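Ribokinase (Arabidopsis thaliana, PDB 6ILS) catalyses the ATP- and magnesium-dependent phosphorylation of D-ribose at O-5, giving D-ribose 5-phosphate for nucleotide and amino-acid synthesis or the pentose phosphate pathway. Local coordinates at residues A47-M53 against I296-R302; M1-V7 against Y54-V59; D85-S89 against D128-I132; D167-D172 against E192-L196. All blocks are in the same frame, centred on the assembly; numbering follows the deposited sequence.

Contact 1. Residues A47-M53 against I296-R302; sequences ACGAKLM and IPSMPDR
The carbonyl oxygen of Leu-52 is gripped side-on by Arg-302, whose NE and NH2 lie 2.8 Å and 2.7 Å from Leu-52 O. The oxygen sits almost exactly in the guanidinium plane, at its edge, and each N-H bends to it at 145°, as two donors converging on one atom must. A bend at chi3 (-63°) turns the guanidinium back onto this carbonyl, which lies just past the last turn of helix 41-51. The same NH2 also forms a salt bridge with Glu-271, so the arginine ties three parts of the chain together. Lys-51 runs the other way, crossing Met-299 at about a right angle, and its NZ donates to Ile-296 O in the carbonyl plane and to Met-299 O, each at 3.2 Å. Ile-296 O also receives the backbone N-H of Met-299. Between these polar ends the thioether of Met-299 folds against the helix: CG presses on Cys-48 CB at 3.4 Å, tight for two carbons, and CE reaches Ala-47 CB. Small Ala-47 and Cys-48 let the loop come this near, while Ile-296 closes over the methyl of Ala-47. The loop holds Ser-298, a predicted potassium-site residue. Two cationic side chains thus bind backbone carbonyls, tying helix 41-51, whose start gives Lys-41 and Asn-44 to the ribose pocket, to the segment beside the bound sodium ion.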
loop_
_atom_site.group_PDB
_atom_site.type_symbol
_atom_site.label_atom_id
_atom_site.label_comp_id
_atom_site.label_asym_id
_atom_site.label_seq_id
_atom_site.Cartn_x
_atom_site.Cartn_y
_atom_site.Cartn_z
ATOM N N ALA B 47 -19.624 -4.128 -5.344
ATOM C CA ALA B 47 -19.308 -5.563 -5.310
ATOM C C ALA B 47 -20.442 -6.381 -4.700
ATOM O O ALA B 47 -20.803 -7.453 -5.206
ATOM C CB ALA B 47 -18.020 -5.812 -4.553
ATOM N N CYS B 48 -21.020 -5.861 -3.626
ATOM C CA CYS B 48 -22.146 -6.540 -2.985
ATOM C C CYS B 48 -23.329 -6.712 -3.921
ATOM O O CYS B 48 -23.855 -7.816 -4.092
ATOM C CB CYS B 48 -22.558 -5.770 -1.734
ATOM S SG CYS B 48 -24.022 -6.435 -0.936
ATOM N N GLY B 49 -23.745 -5.612 -4.530
ATOM C CA GLY B 49 -24.838 -5.635 -5.475
ATOM C C GLY B 49 -24.604 -6.655 -6.572
ATOM O O GLY B 49 -25.481 -7.452 -6.868
ATOM N N ALA B 50 -23.414 -6.625 -7.160
ATOM C CA ALA B 50 -23.042 -7.548 -8.253
ATOM C C ALA B 50 -23.110 -9.007 -7.795
ATOM O O ALA B 50 -23.691 -9.804 -8.486
ATOM C CB ALA B 50 -21.683 -7.214 -8.770
ATOM N N LYS B 51 -22.618 -9.297 -6.600
ATOM C CA LYS B 51 -22.629 -10.678 -6.045
ATOM C C LYS B 51 -24.052 -11.143 -5.739
ATOM O O LYS B 51 -24.283 -12.320 -5.790
ATOM C CB LYS B 51 -21.766 -10.783 -4.795
ATOM C CG LYS B 51 -20.283 -10.639 -5.046
ATOM C CD LYS B 51 -19.486 -11.616 -4.240
ATOM C CE LYS B 51 -18.020 -11.282 -4.123
ATOM N NZ LYS B 51 -17.360 -12.194 -3.171
ATOM N N LEU B 52 -24.988 -10.221 -5.509
ATOM C CA LEU B 52 -26.411 -10.546 -5.246
ATOM C C LEU B 52 -27.193 -10.705 -6.554
ATOM O O LEU B 52 -28.387 -10.763 -6.474
ATOM C CB LEU B 52 -27.048 -9.483 -4.352
ATOM C CG LEU B 52 -26.509 -9.383 -2.932
ATOM C CD1 LEU B 52 -27.132 -8.209 -2.225
ATOM C CD2 LEU B 52 -26.746 -10.651 -2.136
ATOM N N MET B 53 -26.459 -10.706 -7.654
ATOM C CA MET B 53 -27.007 -10.926 -9.010
ATOM C C MET B 53 -27.983 -9.826 -9.442
ATOM O O MET B 53 -28.944 -10.135 -10.097
ATOM C CB MET B 53 -27.637 -12.313 -9.149
ATOM C CG MET B 53 -26.751 -13.390 -8.611
ATOM S SD MET B 53 -25.282 -13.487 -9.592
ATOM C CE MET B 53 -25.947 -13.740 -11.226
ATOM N N ILE B 296 -14.587 -7.044 0.131
ATOM C CA ILE B 296 -15.104 -7.611 -1.103
ATOM C C ILE B 296 -15.018 -9.159 -1.166
ATOM O O ILE B 296 -15.964 -9.796 -1.640
ATOM C CB ILE B 296 -14.415 -6.931 -2.302
ATOM C CG1 ILE B 296 -14.855 -5.457 -2.330
ATOM C CG2 ILE B 296 -14.750 -7.639 -3.609
ATOM C CD1 ILE B 296 -14.431 -4.643 -3.574
ATOM N N PRO B 297 -13.931 -9.779 -0.651
ATOM C CA PRO B 297 -13.931 -11.248 -0.567
ATOM C C PRO B 297 -15.051 -11.862 0.276
ATOM O O PRO B 297 -15.409 -13.008 0.039
ATOM C CB PRO B 297 -12.575 -11.558 0.083
ATOM C CG PRO B 297 -11.719 -10.428 -0.292
ATOM C CD PRO B 297 -12.598 -9.224 -0.338
ATOM N N SER B 298 -15.596 -11.118 1.236
ATOM C CA SER B 298 -16.604 -11.663 2.142
ATOM C C SER B 298 -18.044 -11.497 1.642
ATOM O O SER B 298 -18.982 -11.968 2.289
ATOM C CB SER B 298 -16.498 -11.005 3.523
ATOM O OG SER B 298 -16.932 -9.655 3.448
ATOM N N MET B 299 -18.222 -10.807 0.529
ATOM C CA MET B 299 -19.597 -10.560 0.045
ATOM C C MET B 299 -20.287 -11.871 -0.313
ATOM O O MET B 299 -19.735 -12.640 -1.047
ATOM C CB MET B 299 -19.658 -9.607 -1.137
ATOM C CG MET B 299 -20.665 -8.526 -0.896
ATOM S SD MET B 299 -19.927 -7.330 0.185
ATOM C CE MET B 299 -18.558 -6.915 -0.864
ATOM N N PRO B 300 -21.514 -12.112 0.171
ATOM C CA PRO B 300 -22.187 -13.352 -0.108
ATOM C C PRO B 300 -22.952 -13.382 -1.431
ATOM O O PRO B 300 -23.353 -12.401 -1.903
ATOM C CB PRO B 300 -23.179 -13.420 1.047
ATOM C CG PRO B 300 -23.555 -11.994 1.264
ATOM C CD PRO B 300 -22.277 -11.234 1.036
ATOM N N ASP B 301 -23.147 -14.579 -1.969
ATOM C CA ASP B 301 -23.988 -14.704 -3.180
ATOM C C ASP B 301 -25.457 -14.702 -2.760
ATOM O O ASP B 301 -25.739 -15.001 -1.637
ATOM C CB ASP B 301 -23.618 -15.908 -4.044
ATOM C CG ASP B 301 -23.892 -17.251 -3.409
ATOM O OD1 ASP B 301 -24.508 -17.293 -2.347
ATOM O OD2 ASP B 301 -23.464 -18.234 -3.993
ATOM N N ARG B 302 -26.342 -14.400 -3.696
ATOM C CA ARG B 302 -27.781 -14.308 -3.396
ATOM C C ARG B 302 -28.340 -15.602 -2.791
ATOM O O ARG B 302 -29.084 -15.511 -1.857
ATOM C CB ARG B 302 -28.593 -13.924 -4.627
ATOM C CG ARG B 302 -30.067 -13.893 -4.286
ATOM C CD ARG B 302 -31.007 -13.579 -5.400
ATOM N NE ARG B 302 -30.641 -12.255 -5.769
ATOM C CZ ARG B 302 -31.446 -11.241 -5.699
ATOM N NH1 ARG B 302 -32.699 -11.414 -5.327
ATOM N NH2 ARG B 302 -31.000 -10.074 -6.071
#

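Contact 2. Residues M1-V7 against Y54-V59; sequences MAPPLVV and YPTYFV
Backbone hydrogen bonds join Leu-5 to Val-7 with Thr-56 to Val-59 as neighbouring parallel strands of the large central sheet of the PfkB, or ribokinase, fold. Tyr-57 is bracketed: its N donates to Leu-5 O and its O accepts from Val-7 N, both at 2.9 Å. Val-59 N to Val-7 O (2.7 Å) and Leu-5 N to Pro-55 O extend the pattern either way. Pro-55 has no N-H to continue it to Pro-3 O, and the hydroxyl of Tyr-54 is the donor there instead, at 2.7 Å from OH to O. With CG anti to the backbone N (chi1 -162°), the Tyr-54 ring turns so that Pro-3 O and Leu-5 N lie at its edge. Branched Val-6, Val-7 and Val-59 suit the extended backbone. On one face Leu-5 and Thr-56 run side by side, toward helix 41-51. On the other Val-6 CG1 meets Val-59 CG2 at 4.0 Å, and Ile-132 packs on both. Farther out, Pro-4 CB abuts Tyr-57 CD1, and His-83 stacks on the Tyr-57 ring. Met-1 lies along Pro-55, and its SD makes a Met-aromatic contact at the edge of the Tyr-57 ring, 5.2 Å from the centroid.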
loop_
_atom_site.group_PDB
_atom_site.type_symbol
_atom_site.label_atom_id
_atom_site.label_comp_id
_atom_site.label_asym_id
_atom_site.label_seq_id
_atom_site.Cartn_x
_atom_site.Cartn_y
_atom_site.Cartn_z
ATOM N N MET B 1 -31.900 -5.924 -19.620
ATOM C CA MET B 1 -31.351 -5.557 -18.317
ATOM C C MET B 1 -32.321 -4.692 -17.507
ATOM O O MET B 1 -32.796 -3.650 -17.975
ATOM C CB MET B 1 -30.010 -4.818 -18.476
ATOM C CG MET B 1 -29.219 -4.685 -17.177
ATOM S SD MET B 1 -27.906 -3.433 -17.171
ATOM C CE MET B 1 -26.968 -3.905 -18.624
ATOM N N ALA B 2 -32.609 -5.138 -16.289
ATOM C CA ALA B 2 -33.385 -4.353 -15.336
ATOM C C ALA B 2 -32.677 -3.027 -15.058
ATOM O O ALA B 2 -31.448 -2.928 -15.214
ATOM C CB ALA B 2 -33.587 -5.137 -14.053
ATOM N N PRO B 3 -33.436 -1.991 -14.673
ATOM C CA PRO B 3 -32.750 -0.740 -14.344
ATOM C C PRO B 3 -31.750 -0.971 -13.216
ATOM O O PRO B 3 -32.113 -1.434 -12.140
ATOM C CB PRO B 3 -33.894 0.204 -13.929
ATOM C CG PRO B 3 -35.088 -0.686 -13.716
ATOM C CD PRO B 3 -34.902 -1.844 -14.637
ATOM N N PRO B 4 -30.479 -0.676 -13.490
ATOM C CA PRO B 4 -29.396 -1.160 -12.638
ATOM C C PRO B 4 -29.239 -0.425 -11.330
ATOM O O PRO B 4 -29.649 0.738 -11.188
ATOM C CB PRO B 4 -28.152 -0.934 -13.507
ATOM C CG PRO B 4 -28.521 0.244 -14.353
ATOM C CD PRO B 4 -29.976 0.037 -14.676
ATOM N N LEU B 5 -28.626 -1.122 -10.374
ATOM C CA LEU B 5 -28.068 -0.460 -9.202
ATOM C C LEU B 5 -26.855 0.328 -9.648
ATOM O O LEU B 5 -25.898 -0.233 -10.203
ATOM C CB LEU B 5 -27.675 -1.469 -8.112
ATOM C CG LEU B 5 -26.708 -0.961 -7.029
ATOM C CD1 LEU B 5 -27.379 0.092 -6.163
ATOM C CD2 LEU B 5 -26.207 -2.122 -6.162
ATOM N N VAL B 6 -26.885 1.635 -9.419
ATOM C CA VAL B 6 -25.726 2.457 -9.751
ATOM C C VAL B 6 -25.102 3.065 -8.511
ATOM O O VAL B 6 -25.731 3.821 -7.773
ATOM C CB VAL B 6 -26.088 3.567 -10.742
ATOM C CG1 VAL B 6 -24.857 4.439 -11.010
ATOM C CG2 VAL B 6 -26.610 2.952 -12.009
ATOM N N VAL B 7 -23.851 2.684 -8.265
ATOM C CA VAL B 7 -23.097 3.146 -7.119
ATOM C C VAL B 7 -22.097 4.184 -7.583
ATOM O O VAL B 7 -21.229 3.896 -8.416
ATOM C CB VAL B 7 -22.339 1.977 -6.415
ATOM C CG1 VAL B 7 -21.612 2.479 -5.175
ATOM C CG2 VAL B 7 -23.317 0.829 -6.072
ATOM N N TYR B 54 -27.716 -8.585 -9.060
ATOM C CA TYR B 54 -28.505 -7.465 -9.614
ATOM C C TYR B 54 -27.572 -6.647 -10.507
ATOM O O TYR B 54 -26.472 -6.449 -10.087
ATOM C CB TYR B 54 -29.139 -6.582 -8.548
ATOM C CG TYR B 54 -30.242 -5.750 -9.136
ATOM C CD1 TYR B 54 -31.502 -6.280 -9.318
ATOM C CD2 TYR B 54 -30.005 -4.469 -9.579
ATOM C CE1 TYR B 54 -32.512 -5.540 -9.892
ATOM C CE2 TYR B 54 -31.001 -3.719 -10.160
ATOM C CZ TYR B 54 -32.256 -4.257 -10.323
ATOM O OH TYR B 54 -33.239 -3.517 -10.885
ATOM N N PRO B 55 -27.985 -6.252 -11.727
ATOM C CA PRO B 55 -27.148 -5.490 -12.639
ATOM C C PRO B 55 -26.594 -4.278 -11.887
ATOM O O PRO B 55 -27.355 -3.494 -11.500
ATOM C CB PRO B 55 -28.116 -4.980 -13.708
ATOM C CG PRO B 55 -29.253 -5.937 -13.669
ATOM C CD PRO B 55 -29.303 -6.501 -12.276
ATOM N N THR B 56 -25.275 -4.183 -11.790
ATOM C CA THR B 56 -24.662 -3.146 -10.954
ATOM C C THR B 56 -23.524 -2.418 -11.671
ATOM O O THR B 56 -22.616 -3.059 -12.210
ATOM C CB THR B 56 -24.120 -3.758 -9.645
ATOM O OG1 THR B 56 -25.202 -4.339 -8.906
ATOM C CG2 THR B 56 -23.449 -2.696 -8.786
ATOM N N TYR B 57 -23.584 -1.087 -11.679
ATOM C CA TYR B 57 -22.544 -0.232 -12.226
ATOM C C TYR B 57 -21.834 0.495 -11.096
ATOM O O TYR B 57 -22.478 0.948 -10.149
ATOM C CB TYR B 57 -23.136 0.819 -13.187
ATOM C CG TYR B 57 -23.558 0.248 -14.508
ATOM C CD1 TYR B 57 -24.723 -0.498 -14.617
ATOM C CD2 TYR B 57 -22.786 0.434 -15.644
ATOM C CE1 TYR B 57 -25.109 -1.045 -15.818
ATOM C CE2 TYR B 57 -23.166 -0.112 -16.857
ATOM C CZ TYR B 57 -24.327 -0.844 -16.937
ATOM O OH TYR B 57 -24.717 -1.390 -18.133
ATOM N N PHE B 58 -20.519 0.637 -11.209
ATOM C CA PHE B 58 -19.761 1.455 -10.281
ATOM C C PHE B 58 -19.229 2.661 -11.037
ATOM O O PHE B 58 -18.544 2.509 -12.052
ATOM C CB PHE B 58 -18.604 0.659 -9.645
ATOM C CG PHE B 58 -17.682 1.500 -8.796
ATOM C CD1 PHE B 58 -18.176 2.206 -7.704
ATOM C CD2 PHE B 58 -16.335 1.568 -9.074
ATOM C CE1 PHE B 58 -17.359 2.987 -6.913
ATOM C CE2 PHE B 58 -15.490 2.345 -8.281
ATOM C CZ PHE B 58 -16.001 3.051 -7.187
ATOM N N VAL B 59 -19.573 3.850 -10.550
ATOM C CA VAL B 59 -19.033 5.093 -11.081
ATOM C C VAL B 59 -18.008 5.660 -10.111
ATOM O O VAL B 59 -18.319 6.021 -8.964
ATOM C CB VAL B 59 -20.142 6.136 -11.331
ATOM C CG1 VAL B 59 -19.536 7.440 -11.893
ATOM C CG2 VAL B 59 -21.201 5.560 -12.242
#

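Contact 3. Residues D85-S89 against D128-I132; sequences DYVRS and DDLEI
Tyr-86 meets Glu-131 and Ile-132 at once, its hydroxyl held by the acid and one ring face covered by the isoleucine. Its OH donates to Glu-131 OE2 across a short 2.5 Å. The oxygen lies at the ring edge, the hydroxyl approaches it from above the carboxylate plane, and ring and carboxylate are turned 75° apart. Glu-131 reaches the hydroxyl with CG between its backbone N and carbonyl carbon (chi1 65°) and an extended chain beyond. Over the ring, Ile-132 makes a CH-pi contact: CB stands 3.8 Å from the centroid, only 15° off the normal, while its two branches spread over CE2 and CG. A beta-branched side chain suits this place because it offers a broad surface to a flat ring. Tyrosine suits its own, pairing an apolar ring face for Ile-132 with a hydroxyl for Glu-131. Two residues on, Arg-88 extends toward Asp-129, and its NH2 lies 3.0 Å from Asp-129 OD1. The oxygen sits over the guanidinium face, so the attraction is ionic and no N-H points at it. Asp-129 OD2 is held instead by Ser-126. The backbone of Arg-88 bonds to Gly-60 and Leu-62 in strand 56-63. The contact thus joins the edge strand 87-90 to the short helix 131-134, which packs on the central beta-sheet, at the outer edge of the layered alpha/beta domain of the ribokinase fold.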
loop_
_atom_site.group_PDB
_atom_site.type_symbol
_atom_site.label_atom_id
_atom_site.label_comp_id
_atom_site.label_asym_id
_atom_site.label_seq_id
_atom_site.Cartn_x
_atom_site.Cartn_y
_atom_site.Cartn_z
ATOM N N ASP B 85 -17.964 0.252 -16.952
ATOM C CA ASP B 85 -17.906 1.189 -18.089
ATOM C C ASP B 85 -17.631 2.639 -17.676
ATOM O O ASP B 85 -16.984 3.383 -18.420
ATOM C CB ASP B 85 -19.204 1.158 -18.922
ATOM C CG ASP B 85 -19.830 -0.230 -19.025
ATOM O OD1 ASP B 85 -19.318 -1.206 -18.437
ATOM O OD2 ASP B 85 -20.833 -0.353 -19.759
ATOM N N TYR B 86 -18.115 3.049 -16.504
ATOM C CA TYR B 86 -18.030 4.450 -16.106
ATOM C C TYR B 86 -16.983 4.725 -15.048
ATOM O O TYR B 86 -16.984 5.776 -14.414
ATOM C CB TYR B 86 -19.392 4.939 -15.620
ATOM C CG TYR B 86 -20.404 4.861 -16.715
ATOM C CD1 TYR B 86 -20.596 5.926 -17.585
ATOM C CD2 TYR B 86 -21.154 3.719 -16.899
ATOM C CE1 TYR B 86 -21.518 5.847 -18.611
ATOM C CE2 TYR B 86 -22.074 3.632 -17.918
ATOM C CZ TYR B 86 -22.250 4.694 -18.772
ATOM O OH TYR B 86 -23.179 4.593 -19.786
ATOM N N VAL B 87 -16.076 3.779 -14.872
ATOM C CA VAL B 87 -14.900 4.022 -14.068
ATOM C C VAL B 87 -13.897 4.743 -14.955
ATOM O O VAL B 87 -13.671 4.338 -16.093
ATOM C CB VAL B 87 -14.286 2.715 -13.525
ATOM C CG1 VAL B 87 -13.014 3.023 -12.757
ATOM C CG2 VAL B 87 -15.294 1.966 -12.630
ATOM N N ARG B 88 -13.325 5.825 -14.452
ATOM C CA ARG B 88 -12.270 6.519 -15.174
ATOM C C ARG B 88 -11.000 6.523 -14.350
ATOM O O ARG B 88 -11.051 6.647 -13.127
ATOM C CB ARG B 88 -12.678 7.957 -15.501
ATOM C CG ARG B 88 -13.791 8.076 -16.511
ATOM C CD ARG B 88 -13.933 9.514 -16.990
ATOM N NE ARG B 88 -15.083 9.677 -17.881
ATOM C CZ ARG B 88 -15.378 10.800 -18.529
ATOM N NH1 ARG B 88 -14.602 11.869 -18.395
ATOM N NH2 ARG B 88 -16.446 10.852 -19.317
ATOM N N SER B 89 -9.859 6.390 -15.025
ATOM C CA SER B 89 -8.560 6.425 -14.355
ATOM C C SER B 89 -7.749 7.640 -14.818
ATOM O O SER B 89 -7.832 8.033 -15.982
ATOM C CB SER B 89 -7.785 5.134 -14.619
ATOM O OG SER B 89 -8.551 3.991 -14.259
ATOM N N ASP B 128 -23.082 12.736 -19.937
ATOM C CA ASP B 128 -22.952 11.318 -20.220
ATOM C C ASP B 128 -22.072 10.665 -19.169
ATOM O O ASP B 128 -21.803 9.466 -19.231
ATOM C CB ASP B 128 -22.415 11.077 -21.633
ATOM C CG ASP B 128 -23.539 10.881 -22.659
ATOM O OD1 ASP B 128 -24.200 9.819 -22.633
ATOM O OD2 ASP B 128 -23.769 11.793 -23.484
ATOM N N ASP B 129 -21.628 11.463 -18.201
ATOM C CA ASP B 129 -21.236 10.914 -16.909
ATOM C C ASP B 129 -22.515 10.617 -16.151
ATOM O O ASP B 129 -22.607 9.623 -15.440
ATOM C CB ASP B 129 -20.366 11.874 -16.091
ATOM C CG ASP B 129 -19.007 12.127 -16.716
ATOM O OD1 ASP B 129 -18.303 11.143 -17.039
ATOM O OD2 ASP B 129 -18.626 13.312 -16.829
ATOM N N LEU B 130 -23.501 11.497 -16.326
ATOM C CA LEU B 130 -24.781 11.410 -15.629
ATOM C C LEU B 130 -25.816 10.553 -16.339
ATOM O O LEU B 130 -26.895 10.325 -15.800
ATOM C CB LEU B 130 -25.369 12.803 -15.420
ATOM C CG LEU B 130 -24.622 13.760 -14.500
ATOM C CD1 LEU B 130 -25.330 15.106 -14.464
ATOM C CD2 LEU B 130 -24.486 13.175 -13.099
ATOM N N GLU B 131 -25.511 10.088 -17.544
ATOM C CA GLU B 131 -26.471 9.265 -18.272
ATOM C C GLU B 131 -26.760 7.963 -17.526
ATOM O O GLU B 131 -27.888 7.468 -17.543
ATOM C CB GLU B 131 -25.972 8.947 -19.681
ATOM C CG GLU B 131 -24.708 8.094 -19.704
ATOM C CD GLU B 131 -24.552 7.311 -20.992
ATOM O OE1 GLU B 131 -25.490 7.335 -21.823
ATOM O OE2 GLU B 131 -23.491 6.669 -21.167
ATOM N N ILE B 132 -25.746 7.412 -16.864
ATOM C CA ILE B 132 -25.925 6.126 -16.210
ATOM C C ILE B 132 -26.804 6.287 -14.976
ATOM O O ILE B 132 -27.633 5.419 -14.710
ATOM C CB ILE B 132 -24.570 5.453 -15.834
ATOM C CG1 ILE B 132 -24.806 4.040 -15.283
ATOM C CG2 ILE B 132 -23.759 6.303 -14.876
ATOM C CD1 ILE B 132 -25.667 3.165 -16.170
#

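Contact 4. Residues D167-D172 against E192-L196; sequences DVGGMD and ELSRL
Glu-192 and Asp-167 meet through water. Water 1 lies 2.6 Å from both Asp-167 OD1 and Glu-192 OE1, a bridge between two acids whose oxygens stand 4.5 Å apart. Water 2 accepts from Arg-195 NH2 and lies within bonding distance of Val-168 O and Met-171 O; water 3 takes the N-H of Gly-170. Within the strand, Asp-167 OD1 receives Gly-169 N at 2.9 Å, closing an Asx turn, and forms a salt bridge with Lys-225. The direct ionic contact is Asp-172 OD1 with Arg-195 NH1, 3.2 Å apart: the oxygen lies over the guanidinium face, so charge alone draws them together. A bend at chi3 (-44°) lays that guanidinium between Asp-172 and Glu-192 CA on its opposite face. Packing is slight: Val-168 CG1 touches Glu-192 CB, and Glu-192 OE2 comes to 3.3 Å from Gly-169 CA; glycine suits the place because a CB would crowd Asp-167 OD1. Asn-189, whose OD1 accepts from Glu-192 N, and Glu-192 end the NXXE motif of PfkB kinases, linked in relatives to metal and phosphate binding. The side chain of Glu-192 comes within about 5 Å of bound ATP. Water 1 and Lys-225 probably offset the repulsion between the two acids beside the active site.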
loop_
_atom_site.group_PDB
_atom_site.type_symbol
_atom_site.label_atom_id
_atom_site.label_comp_id
_atom_site.label_asym_id
_atom_site.label_seq_id
_atom_site.Cartn_x
_atom_site.Cartn_y
_atom_site.Cartn_z
ATOM N N ASP B 167 -25.351 6.742 2.173
ATOM C CA ASP B 167 -24.691 6.129 3.310
ATOM C C ASP B 167 -23.852 7.226 3.919
ATOM O O ASP B 167 -23.176 7.965 3.193
ATOM C CB ASP B 167 -23.865 4.914 2.846
ATOM C CG ASP B 167 -22.929 4.374 3.913
ATOM O OD1 ASP B 167 -23.130 4.641 5.110
ATOM O OD2 ASP B 167 -21.959 3.669 3.537
ATOM N N VAL B 168 -23.915 7.367 5.237
ATOM C CA VAL B 168 -23.269 8.498 5.894
ATOM C C VAL B 168 -21.819 8.151 6.166
ATOM O O VAL B 168 -21.011 9.012 6.511
ATOM C CB VAL B 168 -24.027 8.898 7.190
ATOM C CG1 VAL B 168 -23.375 10.089 7.866
ATOM C CG2 VAL B 168 -25.436 9.258 6.839
ATOM N N GLY B 169 -21.468 6.884 5.957
ATOM C CA GLY B 169 -20.099 6.447 6.151
ATOM C C GLY B 169 -19.118 7.226 5.289
ATOM O O GLY B 169 -19.408 7.548 4.131
ATOM N N GLY B 170 -17.963 7.526 5.869
ATOM C CA GLY B 170 -16.919 8.280 5.198
ATOM C C GLY B 170 -16.483 9.461 6.053
ATOM O O GLY B 170 -16.191 9.310 7.238
ATOM N N MET B 171 -16.448 10.641 5.443
ATOM C CA MET B 171 -16.006 11.850 6.124
ATOM C C MET B 171 -16.888 12.210 7.317
ATOM O O MET B 171 -18.100 12.003 7.294
ATOM C CB MET B 171 -15.963 13.019 5.140
ATOM C CG MET B 171 -15.072 12.761 3.939
ATOM S SD MET B 171 -15.031 14.171 2.806
ATOM C CE MET B 171 -16.779 14.513 2.638
ATOM N N ASP B 172 -16.265 12.759 8.354
ATOM C CA ASP B 172 -16.971 13.116 9.580
ATOM C C ASP B 172 -17.478 14.562 9.558
ATOM O O ASP B 172 -17.845 15.115 10.594
ATOM C CB ASP B 172 -16.065 12.891 10.792
ATOM C CG ASP B 172 -15.716 11.428 10.990
ATOM O OD1 ASP B 172 -16.392 10.566 10.378
ATOM O OD2 ASP B 172 -14.773 11.136 11.757
ATOM N N GLU B 192 -22.838 8.058 13.561
ATOM C CA GLU B 192 -23.046 9.023 12.489
ATOM C C GLU B 192 -24.336 9.793 12.689
ATOM O O GLU B 192 -24.407 10.987 12.392
ATOM C CB GLU B 192 -23.052 8.321 11.129
ATOM C CG GLU B 192 -21.686 7.753 10.790
ATOM C CD GLU B 192 -21.712 6.656 9.739
ATOM O OE1 GLU B 192 -22.809 6.255 9.281
ATOM O OE2 GLU B 192 -20.606 6.203 9.378
ATOM N N LEU B 193 -25.360 9.116 13.200
ATOM C CA LEU B 193 -26.642 9.769 13.428
ATOM C C LEU B 193 -26.518 10.799 14.547
ATOM O O LEU B 193 -27.096 11.873 14.468
ATOM C CB LEU B 193 -27.718 8.742 13.778
ATOM C CG LEU B 193 -29.111 9.270 14.136
ATOM C CD1 LEU B 193 -29.777 9.980 12.973
ATOM C CD2 LEU B 193 -29.969 8.091 14.628
ATOM N N SER B 194 -25.761 10.449 15.583
ATOM C CA SER B 194 -25.507 11.358 16.700
ATOM C C SER B 194 -24.651 12.551 16.284
ATOM O O SER B 194 -24.938 13.687 16.660
ATOM C CB SER B 194 -24.820 10.615 17.844
ATOM O OG SER B 194 -24.436 11.515 18.869
ATOM N N ARG B 195 -23.588 12.288 15.525
ATOM C CA ARG B 195 -22.727 13.360 15.032
ATOM C C ARG B 195 -23.513 14.341 14.169
ATOM O O ARG B 195 -23.429 15.555 14.371
ATOM C CB ARG B 195 -21.554 12.796 14.233
ATOM C CG ARG B 195 -20.602 13.863 13.725
ATOM C CD ARG B 195 -19.814 13.357 12.533
ATOM N NE ARG B 195 -19.326 12.003 12.758
ATOM C CZ ARG B 195 -19.387 11.023 11.859
ATOM N NH1 ARG B 195 -18.918 9.823 12.172
ATOM N NH2 ARG B 195 -19.915 11.240 10.655
ATOM N N LEU B 196 -24.278 13.804 13.221
ATOM C CA LEU B 196 -25.066 14.600 12.280
ATOM C C LEU B 196 -26.185 15.409 12.943
ATOM O O LEU B 196 -26.484 16.529 12.526
ATOM C CB LEU B 196 -25.676 13.692 11.208
ATOM C CG LEU B 196 -26.959 14.215 10.564
ATOM C CD1 LEU B 196 -26.625 15.278 9.519
ATOM C CD2 LEU B 196 -27.809 13.107 9.977
HETATM O O HOH W 1 -22.884 4.245 7.620
HETATM O O HOH W 2 -19.217 9.385 8.575
HETATM O O HOH W 3 -17.390 6.350 8.273
#

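Overall arrangement
Contacts 2, 3 and 4 all reach the large central sheet, whereas contact 1 lies on helix 41-51 beside it. Contact 2 is the most buried, a backbone-bonded strand pair. It touches contact 1, where Gly-49 packs on Thr-56 and Leu-5, and contact 3, where Ile-132 and Val-87 meet its strands. Contact 3, toward the sheet's edge, is only partly buried and relies on a tyrosine-acid bond and a face-on ion pair. Contact 4 stands apart, its centre about 25 Å from that of contact 2. Waters and acids dominate there, near the nucleotide and sugar, while contact 1 uses cationic side chains on backbone carbonyls.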